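Local structure of protein HRI1 (Saccharomyces cerevisiae, 3RBY) at residues Thr188-Arg196 with Phe207-Ile218; Ser152-Lys160 with Val170-Gln178. The protein is of unknown function, is non-essential, and interacts with the protein kinase HRR25 and possibly with SEC72. All blocks are in the same frame, centred on the assembly; numbering follows the deposited sequence.

Interaction 1. Residues Thr188-Arg196 with Phe207-Ile218; sequences TIEGLNFIR and FLLSYGKEVNKI
Strand 192-196 pairs antiparallel with strand 209-211, the axes 4.7 Å apart, through Phe-194 N to Tyr-211 O, Tyr-211 N to Phe-194 O and Arg-196 N to Leu-209 O. At the far end the ladder is broken by a classic beta bulge: Leu-208 and Leu-209 both face Arg-196, whose O takes a bond from Leu-208 N (2.9 Å) and a weak one from Leu-209 N.

Where the chain leaves strand 209-211, the side-chain amide of Asn-193 receives it. Its OD1 accepts from Glu-214 N at 2.7 Å, the donor tilted 34° from the carbonyl plane, while ND2 donates to Leu-181 O and to a water that also meets Glu-190 O. With an alanine here, Glu-214 N would probably be left without its acceptor and Leu-181 O without the ND2 donor. Gly-212 lies close against Asn-193 OD1 and Leu-192 O, where a CB would clash with both.

Phe-194 and Tyr-211 lie side by side on one face, CD2 to CD1 at 4.1 Å. The tyrosine CG stands anti to the backbone N (chi1 -179°), and the ring reaches along the strand until OH meets Ile-189 CG2; that hydroxyl bonds to Ser-48 O. On the same face Leu-209 CD1 lies above one face of the Arg-196 guanidinium, toward its rim; this group bonds to Phe-22 O. On the opposite face, which also carries Ser-210, Ile-195 touches Val-215 CG1 with CG2 (3.5 Å) and Ile-218 CG2 with CD1 (3.7 Å), the two isoleucines lying alongside each other and pointing opposite ways.

Within the sheet, strand 205-211 is outermost and strand 192-199 lies between it and strand 176-183. The Phe-194 face packs on Leu-36 and Pro-38 of strand 33-38, on Phe-51 and on helix 82-86, whereas Ile-218 rests on Leu-181.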
loop_
_atom_site.group_PDB
_atom_site.type_symbol
_atom_site.label_atom_id
_atom_site.label_comp_id
_atom_site.label_asym_id
_atom_site.label_seq_id
_atom_site.Cartn_x
_atom_site.Cartn_y
_atom_site.Cartn_z
ATOM N N THR A 188 -19.925 -8.493 -26.927
ATOM C CA THR A 188 -20.261 -7.132 -26.535
ATOM C C THR A 188 -20.316 -6.939 -25.016
ATOM O O THR A 188 -20.559 -7.879 -24.243
ATOM C CB THR A 188 -21.617 -6.660 -27.139
ATOM O OG1 THR A 188 -22.677 -6.878 -26.197
ATOM C CG2 THR A 188 -21.922 -7.378 -28.462
ATOM N N ILE A 189 -20.097 -5.693 -24.616
ATOM C CA ILE A 189 -20.173 -5.242 -23.236
ATOM C C ILE A 189 -21.482 -5.661 -22.586
ATOM O O ILE A 189 -21.619 -5.688 -21.353
ATOM C CB ILE A 189 -20.065 -3.706 -23.217
ATOM C CG1 ILE A 189 -18.688 -3.274 -22.721
ATOM C CG2 ILE A 189 -21.219 -3.053 -22.436
ATOM C CD1 ILE A 189 -17.816 -2.662 -23.810
ATOM N N GLU A 190 -22.451 -5.976 -23.432
ATOM C CA GLU A 190 -23.773 -6.354 -22.968
ATOM C C GLU A 190 -23.727 -7.758 -22.356
ATOM O O GLU A 190 -24.577 -8.143 -21.543
ATOM C CB GLU A 190 -24.761 -6.291 -24.143
ATOM C CG GLU A 190 -26.110 -5.724 -23.771
ATOM C CD GLU A 190 -25.972 -4.458 -22.956
ATOM O OE1 GLU A 190 -25.474 -3.456 -23.518
ATOM O OE2 GLU A 190 -26.335 -4.473 -21.749
ATOM N N GLY A 191 -22.708 -8.512 -22.744
ATOM C CA GLY A 191 -22.548 -9.862 -22.259
ATOM C C GLY A 191 -21.773 -9.986 -20.959
ATOM O O GLY A 191 -21.579 -11.108 -20.490
ATOM N N LEU A 192 -21.336 -8.869 -20.369
ATOM C CA LEU A 192 -20.541 -8.939 -19.128
ATOM C C LEU A 192 -21.265 -8.547 -17.831
ATOM O O LEU A 192 -22.088 -7.628 -17.810
ATOM C CB LEU A 192 -19.252 -8.136 -19.264
ATOM C CG LEU A 192 -18.377 -8.535 -20.451
ATOM C CD1 LEU A 192 -17.302 -7.487 -20.726
ATOM C CD2 LEU A 192 -17.765 -9.923 -20.246
ATOM N N ASN A 193 -20.942 -9.270 -16.756
ATOM C CA ASN A 193 -21.390 -8.949 -15.398
ATOM C C ASN A 193 -20.259 -9.145 -14.370
ATOM O O ASN A 193 -19.518 -10.134 -14.433
ATOM C CB ASN A 193 -22.610 -9.788 -14.996
ATOM C CG ASN A 193 -23.728 -9.731 -16.021
ATOM O OD1 ASN A 193 -24.682 -8.948 -15.886
ATOM N ND2 ASN A 193 -23.629 -10.578 -17.047
ATOM N N PHE A 194 -20.112 -8.192 -13.445
ATOM C CA PHE A 194 -19.122 -8.309 -12.379
ATOM C C PHE A 194 -19.729 -7.843 -11.073
ATOM O O PHE A 194 -20.623 -6.999 -11.060
ATOM C CB PHE A 194 -17.885 -7.454 -12.654
ATOM C CG PHE A 194 -17.230 -7.726 -13.977
ATOM C CD1 PHE A 194 -16.447 -8.865 -14.166
ATOM C CD2 PHE A 194 -17.382 -6.832 -15.036
ATOM C CE1 PHE A 194 -15.833 -9.116 -15.397
ATOM C CE2 PHE A 194 -16.773 -7.070 -16.268
ATOM C CZ PHE A 194 -15.996 -8.215 -16.452
ATOM N N ILE A 195 -19.237 -8.382 -9.970
ATOM C CA ILE A 195 -19.596 -7.847 -8.672
ATOM C C ILE A 195 -18.389 -7.861 -7.749
ATOM O O ILE A 195 -17.514 -8.744 -7.848
ATOM C CB ILE A 195 -20.712 -8.650 -8.025
ATOM C CG1 ILE A 195 -20.297 -10.114 -7.935
ATOM C CG2 ILE A 195 -21.992 -8.514 -8.835
ATOM C CD1 ILE A 195 -21.044 -10.888 -6.862
ATOM N N ARG A 196 -18.339 -6.856 -6.886
ATOM C CA ARG A 196 -17.415 -6.834 -5.773
ATOM C C ARG A 196 -18.296 -6.607 -4.562
ATOM O O ARG A 196 -18.993 -5.594 -4.471
ATOM C CB ARG A 196 -16.407 -5.706 -5.916
ATOM C CG ARG A 196 -14.980 -6.182 -5.930
ATOM C CD ARG A 196 -14.128 -5.397 -4.976
ATOM N NE ARG A 196 -13.693 -4.136 -5.547
ATOM C CZ ARG A 196 -12.719 -3.976 -6.449
ATOM N NH1 ARG A 196 -12.425 -2.753 -6.860
ATOM N NH2 ARG A 196 -12.040 -5.000 -6.947
ATOM N N PHE A 207 -22.497 -3.789 -1.887
ATOM C CA PHE A 207 -21.919 -3.807 -3.236
ATOM C C PHE A 207 -20.966 -2.662 -3.436
ATOM O O PHE A 207 -21.385 -1.511 -3.523
ATOM C CB PHE A 207 -23.023 -3.720 -4.304
ATOM C CG PHE A 207 -23.832 -4.981 -4.441
ATOM C CD1 PHE A 207 -23.401 -6.014 -5.269
ATOM C CD2 PHE A 207 -25.013 -5.150 -3.729
ATOM C CE1 PHE A 207 -24.142 -7.196 -5.390
ATOM C CE2 PHE A 207 -25.756 -6.327 -3.842
ATOM C CZ PHE A 207 -25.321 -7.349 -4.674
ATOM N N LEU A 208 -19.683 -2.965 -3.535
ATOM C CA LEU A 208 -18.694 -1.937 -3.814
ATOM C C LEU A 208 -18.721 -1.610 -5.297
ATOM O O LEU A 208 -18.315 -0.527 -5.731
ATOM C CB LEU A 208 -17.306 -2.430 -3.423
ATOM C CG LEU A 208 -17.136 -2.798 -1.953
ATOM C CD1 LEU A 208 -15.659 -2.985 -1.639
ATOM C CD2 LEU A 208 -17.760 -1.734 -1.032
ATOM N N LEU A 209 -19.206 -2.572 -6.069
ATOM C CA LEU A 209 -19.207 -2.473 -7.512
ATOM C C LEU A 209 -20.160 -3.538 -8.051
ATOM O O LEU A 209 -20.304 -4.625 -7.468
ATOM C CB LEU A 209 -17.783 -2.647 -8.020
ATOM C CG LEU A 209 -17.423 -3.110 -9.421
ATOM C CD1 LEU A 209 -15.913 -3.235 -9.455
ATOM C CD2 LEU A 209 -18.049 -4.453 -9.751
ATOM N N SER A 210 -20.851 -3.191 -9.130
ATOM C CA SER A 210 -21.866 -4.053 -9.718
ATOM C C SER A 210 -22.132 -3.607 -11.147
ATOM O O SER A 210 -22.718 -2.552 -11.385
ATOM C CB SER A 210 -23.156 -4.001 -8.899
ATOM O OG SER A 210 -24.219 -4.642 -9.581
ATOM N N TYR A 211 -21.686 -4.421 -12.095
ATOM C CA TYR A 211 -21.761 -4.085 -13.501
ATOM C C TYR A 211 -22.484 -5.183 -14.269
ATOM O O TYR A 211 -22.134 -6.361 -14.152
ATOM C CB TYR A 211 -20.358 -3.906 -14.065
ATOM C CG TYR A 211 -20.352 -3.534 -15.521
ATOM C CD1 TYR A 211 -20.435 -4.508 -16.499
ATOM C CD2 TYR A 211 -20.275 -2.203 -15.924
ATOM C CE1 TYR A 211 -20.433 -4.182 -17.839
ATOM C CE2 TYR A 211 -20.271 -1.858 -17.275
ATOM C CZ TYR A 211 -20.353 -2.857 -18.232
ATOM O OH TYR A 211 -20.342 -2.535 -19.582
ATOM N N GLY A 212 -23.495 -4.801 -15.043
ATOM C CA GLY A 212 -24.180 -5.752 -15.905
ATOM C C GLY A 212 -25.617 -5.984 -15.474
ATOM O O GLY A 212 -25.997 -5.705 -14.330
ATOM N N LYS A 213 -26.432 -6.509 -16.381
ATOM C CA LYS A 213 -27.850 -6.610 -16.088
ATOM C C LYS A 213 -28.280 -7.961 -15.508
ATOM O O LYS A 213 -29.420 -8.104 -15.035
ATOM C CB LYS A 213 -28.686 -6.222 -17.313
ATOM C CG LYS A 213 -28.139 -6.743 -18.632
ATOM C CD LYS A 213 -29.261 -6.850 -19.655
ATOM C CE LYS A 213 -28.717 -7.006 -21.056
ATOM N NZ LYS A 213 -29.801 -6.710 -22.029
ATOM N N GLU A 214 -27.371 -8.936 -15.502
ATOM C CA GLU A 214 -27.700 -10.263 -14.965
ATOM C C GLU A 214 -27.076 -10.569 -13.593
ATOM O O GLU A 214 -27.030 -11.729 -13.149
ATOM C CB GLU A 214 -27.319 -11.334 -15.972
ATOM C CG GLU A 214 -27.804 -11.032 -17.367
ATOM C CD GLU A 214 -27.854 -12.267 -18.244
ATOM O OE1 GLU A 214 -28.708 -13.156 -18.008
ATOM O OE2 GLU A 214 -27.021 -12.350 -19.161
ATOM N N VAL A 215 -26.614 -9.514 -12.927
ATOM C CA VAL A 215 -26.004 -9.613 -11.601
ATOM C C VAL A 215 -26.826 -10.395 -10.574
ATOM O O VAL A 215 -26.260 -11.078 -9.721
ATOM C CB VAL A 215 -25.678 -8.209 -11.067
ATOM C CG1 VAL A 215 -25.374 -8.258 -9.584
ATOM C CG2 VAL A 215 -24.515 -7.607 -11.864
ATOM N N ASN A 216 -28.152 -10.319 -10.648
ATOM C CA ASN A 216 -28.989 -11.107 -9.723
ATOM C C ASN A 216 -28.945 -12.622 -9.976
ATOM O O ASN A 216 -29.613 -13.391 -9.270
ATOM C CB ASN A 216 -30.448 -10.612 -9.706
ATOM C CG ASN A 216 -31.219 -10.953 -10.998
ATOM O OD1 ASN A 216 -30.632 -11.135 -12.065
ATOM N ND2 ASN A 216 -32.545 -11.015 -10.894
ATOM N N LYS A 217 -28.182 -13.045 -10.989
ATOM C CA LYS A 217 -27.980 -14.477 -11.239
ATOM C C LYS A 217 -26.660 -14.949 -10.614
ATOM O O LYS A 217 -26.230 -16.084 -10.839
ATOM C CB LYS A 217 -27.980 -14.794 -12.736
ATOM C CG LYS A 217 -29.329 -14.694 -13.452
ATOM C CD LYS A 217 -29.107 -14.915 -14.966
ATOM C CE LYS A 217 -30.405 -15.149 -15.752
ATOM N NZ LYS A 217 -30.993 -13.891 -16.299
ATOM N N ILE A 218 -26.019 -14.067 -9.848
ATOM C CA ILE A 218 -24.792 -14.399 -9.139
ATOM C C ILE A 218 -25.052 -14.556 -7.649
ATOM O O ILE A 218 -25.561 -13.635 -6.996
ATOM C CB ILE A 218 -23.735 -13.325 -9.330
ATOM C CG1 ILE A 218 -23.634 -12.965 -10.814
ATOM C CG2 ILE A 218 -22.417 -13.804 -8.777
ATOM C CD1 ILE A 218 -22.424 -12.117 -11.159
HETATM O O HOH W 1 -25.428 -10.037 -19.454
HETATM O O HOH W 2 -24.934 -7.076 -18.861
#

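Interaction 2. Residues Ser152-Lys160 with Val170-Gln178; sequences SNARSIVLK and VIVIGRWIQ. With SO4 (sulfate ion), chain F.
Backbone hydrogen bonds between Ile-157 and Val-172, and between Leu-159 and Val-170, run in both directions and zip strand 156-160 to strand 170-173, antiparallel at 171°. Val-172 N to Ile-157 O is short (2.6 Å) and nearly along the C=O axis. Beyond the strand end, Gly-174 N gives one further bond to Arg-155 O. CA-H...O contacts, such as Ser-156 CA to Val-172 O, fill the non-hydrogen-bonded positions.

The polar side-chain contact belongs to Arg-155, which grips Gly-174 O side-on with two nitrogens, NE at 2.7 Å and NH2 at 3.0 Å. The oxygen lies only 7° out of the guanidinium plane, and this pair of hydrogen bonds to one oxygen holds the group from turning. CG sits between the backbone N and the carbonyl carbon (chi1 67°), from where the extended chain runs across to the turn. Glu-199 and Glu-223 offer weak, long ion pairs to the same guanidinium.

Apolar packing covers one face of that group: Val-172 CG1 stands 3.4 Å above the plane, over its centre. On the same face of the sheet, Val-172 CB meets Ile-157 CB at 3.7 Å. On the opposite face of the sheet, Val-158 and Ile-171 lie side by side.

A sulfate, probably from the crystallisation liquor, rests by the turn, where Arg-155 N donates to its O1 (3.0 Å) and Gly-174 CA lies close to O2. Nearby, Arg-175 forms a salt bridge with Asp-201.

Three strands of an antiparallel beta meander meet here: 156-161 and 166-173 form one hairpin, and a type II' turn from Ile-173 to Trp-176, with glycine at its positive-phi corner, returns the chain into strand 176-183 as a tight two-residue hairpin.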
loop_
_atom_site.group_PDB
_atom_site.type_symbol
_atom_site.label_atom_id
_atom_site.label_comp_id
_atom_site.label_asym_id
_atom_site.label_seq_id
_atom_site.Cartn_x
_atom_site.Cartn_y
_atom_site.Cartn_z
ATOM N N SER A 152 -4.251 -16.319 8.330
ATOM C CA SER A 152 -5.664 -15.959 8.266
ATOM C C SER A 152 -6.533 -17.202 8.383
ATOM O O SER A 152 -6.312 -18.201 7.684
ATOM C CB SER A 152 -5.991 -15.187 6.978
ATOM O OG SER A 152 -7.035 -14.252 7.208
ATOM N N ASN A 153 -7.505 -17.146 9.285
ATOM C CA ASN A 153 -8.535 -18.171 9.337
ATOM C C ASN A 153 -9.572 -17.934 8.225
ATOM O O ASN A 153 -10.606 -18.618 8.159
ATOM C CB ASN A 153 -9.209 -18.174 10.713
ATOM C CG ASN A 153 -9.271 -19.565 11.332
ATOM O OD1 ASN A 153 -8.264 -20.286 11.365
ATOM N ND2 ASN A 153 -10.461 -19.958 11.806
ATOM N N ALA A 154 -9.265 -16.976 7.347
ATOM C CA ALA A 154 -10.214 -16.506 6.345
ATOM C C ALA A 154 -10.728 -17.643 5.478
ATOM O O ALA A 154 -9.950 -18.411 4.900
ATOM C CB ALA A 154 -9.608 -15.420 5.479
ATOM N N ARG A 155 -12.050 -17.744 5.405
ATOM C CA ARG A 155 -12.694 -18.684 4.506
ATOM C C ARG A 155 -12.244 -18.452 3.066
ATOM O O ARG A 155 -11.874 -17.323 2.671
ATOM C CB ARG A 155 -14.209 -18.538 4.591
ATOM C CG ARG A 155 -14.689 -17.220 4.052
ATOM C CD ARG A 155 -16.175 -17.047 4.266
ATOM N NE ARG A 155 -16.561 -15.689 3.904
ATOM C CZ ARG A 155 -17.793 -15.329 3.566
ATOM N NH1 ARG A 155 -18.764 -16.235 3.552
ATOM N NH2 ARG A 155 -18.048 -14.069 3.236
ATOM N N SER A 156 -12.270 -19.539 2.292
ATOM C CA SER A 156 -11.908 -19.521 0.875
ATOM C C SER A 156 -12.937 -20.354 0.125
ATOM O O SER A 156 -12.961 -21.588 0.246
ATOM C CB SER A 156 -10.498 -20.078 0.684
ATOM O OG SER A 156 -10.085 -20.028 -0.676
ATOM N N ILE A 157 -13.786 -19.674 -0.645
ATOM C CA ILE A 157 -14.944 -20.306 -1.280
ATOM C C ILE A 157 -15.053 -19.899 -2.746
ATOM O O ILE A 157 -14.930 -18.723 -3.079
ATOM C CB ILE A 157 -16.264 -19.960 -0.536
ATOM C CG1 ILE A 157 -16.197 -20.439 0.926
ATOM C CG2 ILE A 157 -17.467 -20.574 -1.248
ATOM C CD1 ILE A 157 -17.358 -19.959 1.805
ATOM N N VAL A 158 -15.256 -20.874 -3.627
ATOM C CA VAL A 158 -15.350 -20.584 -5.050
ATOM C C VAL A 158 -16.578 -21.280 -5.643
ATOM O O VAL A 158 -16.799 -22.471 -5.389
ATOM C CB VAL A 158 -14.077 -21.028 -5.801
ATOM C CG1 VAL A 158 -14.136 -20.635 -7.280
ATOM C CG2 VAL A 158 -12.835 -20.430 -5.150
ATOM N N LEU A 159 -17.385 -20.526 -6.400
ATOM C CA LEU A 159 -18.493 -21.099 -7.164
ATOM C C LEU A 159 -18.232 -20.903 -8.647
ATOM O O LEU A 159 -17.685 -19.877 -9.077
ATOM C CB LEU A 159 -19.846 -20.504 -6.781
ATOM C CG LEU A 159 -20.397 -20.900 -5.406
ATOM C CD1 LEU A 159 -19.666 -20.151 -4.304
ATOM C CD2 LEU A 159 -21.876 -20.594 -5.335
ATOM N N LYS A 160 -18.604 -21.914 -9.422
ATOM C CA LYS A 160 -18.398 -21.897 -10.857
ATOM C C LYS A 160 -19.714 -22.187 -11.572
ATOM O O LYS A 160 -20.472 -23.087 -11.189
ATOM C CB LYS A 160 -17.360 -22.951 -11.231
ATOM C CG LYS A 160 -16.776 -22.834 -12.633
ATOM C CD LYS A 160 -15.619 -23.848 -12.768
ATOM C CE LYS A 160 -14.979 -23.837 -14.163
ATOM N NZ LYS A 160 -15.900 -24.362 -15.210
ATOM N N VAL A 170 -17.229 -17.039 -8.977
ATOM C CA VAL A 170 -17.254 -16.154 -7.819
ATOM C C VAL A 170 -16.236 -16.670 -6.806
ATOM O O VAL A 170 -16.208 -17.865 -6.496
ATOM C CB VAL A 170 -18.667 -16.048 -7.211
ATOM C CG1 VAL A 170 -18.642 -15.244 -5.909
ATOM C CG2 VAL A 170 -19.590 -15.380 -8.202
ATOM N N ILE A 171 -15.367 -15.780 -6.332
ATOM C CA ILE A 171 -14.316 -16.158 -5.385
ATOM C C ILE A 171 -14.486 -15.388 -4.085
ATOM O O ILE A 171 -14.435 -14.144 -4.072
ATOM C CB ILE A 171 -12.900 -15.927 -5.977
ATOM C CG1 ILE A 171 -12.676 -16.858 -7.168
ATOM C CG2 ILE A 171 -11.829 -16.148 -4.904
ATOM C CD1 ILE A 171 -11.390 -16.617 -7.908
ATOM N N VAL A 172 -14.713 -16.139 -3.003
ATOM C CA VAL A 172 -14.970 -15.576 -1.684
ATOM C C VAL A 172 -13.735 -15.746 -0.779
ATOM O O VAL A 172 -13.387 -16.871 -0.382
ATOM C CB VAL A 172 -16.214 -16.256 -1.017
ATOM C CG1 VAL A 172 -16.532 -15.635 0.344
ATOM C CG2 VAL A 172 -17.435 -16.157 -1.912
ATOM N N ILE A 173 -13.083 -14.636 -0.444
ATOM C CA ILE A 173 -11.976 -14.679 0.508
ATOM C C ILE A 173 -12.247 -13.792 1.725
ATOM O O ILE A 173 -12.286 -12.542 1.633
ATOM C CB ILE A 173 -10.652 -14.272 -0.140
ATOM C CG1 ILE A 173 -10.434 -15.087 -1.423
ATOM C CG2 ILE A 173 -9.497 -14.465 0.855
ATOM C CD1 ILE A 173 -9.148 -14.740 -2.145
ATOM N N GLY A 174 -12.416 -14.440 2.873
ATOM C CA GLY A 174 -12.827 -13.729 4.067
ATOM C C GLY A 174 -14.078 -12.915 3.789
ATOM O O GLY A 174 -15.115 -13.478 3.377
ATOM N N ARG A 175 -13.980 -11.597 3.985
ATOM C CA ARG A 175 -15.124 -10.716 3.787
ATOM C C ARG A 175 -15.282 -10.234 2.349
ATOM O O ARG A 175 -16.305 -9.635 1.999
ATOM C CB ARG A 175 -15.035 -9.516 4.722
ATOM C CG ARG A 175 -15.184 -9.860 6.207
ATOM C CD ARG A 175 -15.058 -8.578 7.014
ATOM N NE ARG A 175 -16.018 -8.499 8.110
ATOM C CZ ARG A 175 -15.922 -9.230 9.209
ATOM N NH1 ARG A 175 -14.924 -10.100 9.336
ATOM N NH2 ARG A 175 -16.827 -9.104 10.168
ATOM N N TRP A 176 -14.288 -10.512 1.511
ATOM C CA TRP A 176 -14.245 -9.922 0.164
ATOM C C TRP A 176 -14.618 -10.891 -0.964
ATOM O O TRP A 176 -13.950 -11.910 -1.179
ATOM C CB TRP A 176 -12.865 -9.335 -0.120
ATOM C CG TRP A 176 -12.471 -8.215 0.791
ATOM C CD1 TRP A 176 -11.973 -8.327 2.057
ATOM C CD2 TRP A 176 -12.514 -6.799 0.498
ATOM N NE1 TRP A 176 -11.718 -7.075 2.577
ATOM C CE2 TRP A 176 -12.039 -6.121 1.644
ATOM C CE3 TRP A 176 -12.922 -6.048 -0.610
ATOM C CZ2 TRP A 176 -11.952 -4.710 1.711
ATOM C CZ3 TRP A 176 -12.832 -4.643 -0.550
ATOM C CH2 TRP A 176 -12.351 -3.993 0.600
ATOM N N ILE A 177 -15.667 -10.539 -1.703
ATOM C CA ILE A 177 -16.155 -11.377 -2.782
ATOM C C ILE A 177 -15.978 -10.674 -4.122
ATOM O O ILE A 177 -16.409 -9.530 -4.288
ATOM C CB ILE A 177 -17.654 -11.700 -2.600
ATOM C CG1 ILE A 177 -17.877 -12.584 -1.360
ATOM C CG2 ILE A 177 -18.217 -12.376 -3.841
ATOM C CD1 ILE A 177 -18.338 -11.819 -0.129
ATOM N N GLN A 178 -15.346 -11.357 -5.076
ATOM C CA GLN A 178 -15.299 -10.881 -6.449
ATOM C C GLN A 178 -15.814 -11.967 -7.382
ATOM O O GLN A 178 -15.559 -13.159 -7.157
ATOM C CB GLN A 178 -13.891 -10.459 -6.839
ATOM C CG GLN A 178 -13.377 -9.274 -6.055
ATOM C CD GLN A 178 -12.124 -8.706 -6.667
ATOM O OE1 GLN A 178 -12.116 -7.557 -7.140
ATOM N NE2 GLN A 178 -11.053 -9.504 -6.675
HETATM S S SO4 F . -13.736 -14.392 7.610
HETATM O O1 SO4 F . -13.608 -15.538 6.697
HETATM O O2 SO4 F . -13.495 -13.132 6.899
HETATM O O3 SO4 F . -12.734 -14.510 8.676
HETATM O O4 SO4 F . -15.110 -14.379 8.158
#

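In the fold
From the N terminus, interaction 2 comes first: residues 152-160 pair with 170-178 and close the hairpin loop between strands 156-161 and 166-173. Interaction 1 follows in series, neither nested nor crossed, when residues 188-196 meet 207-218 around the hairpin of strands 192-199 and 205-211. Strand 176-183 begins in interaction 2 and then lies beside strand 192-199 of interaction 1, so both belong to one antiparallel sheet whose chain order is also its spatial order from 156-161 to 205-211. Their centres are about 18 Å apart, yet they touch: Arg-196 probably hydrogen-bonds Gln-178, Ile-218 packs on Val-170, and Leu-208 meets Trp-176. Strand 236-244 continues the sheet beyond 156-161.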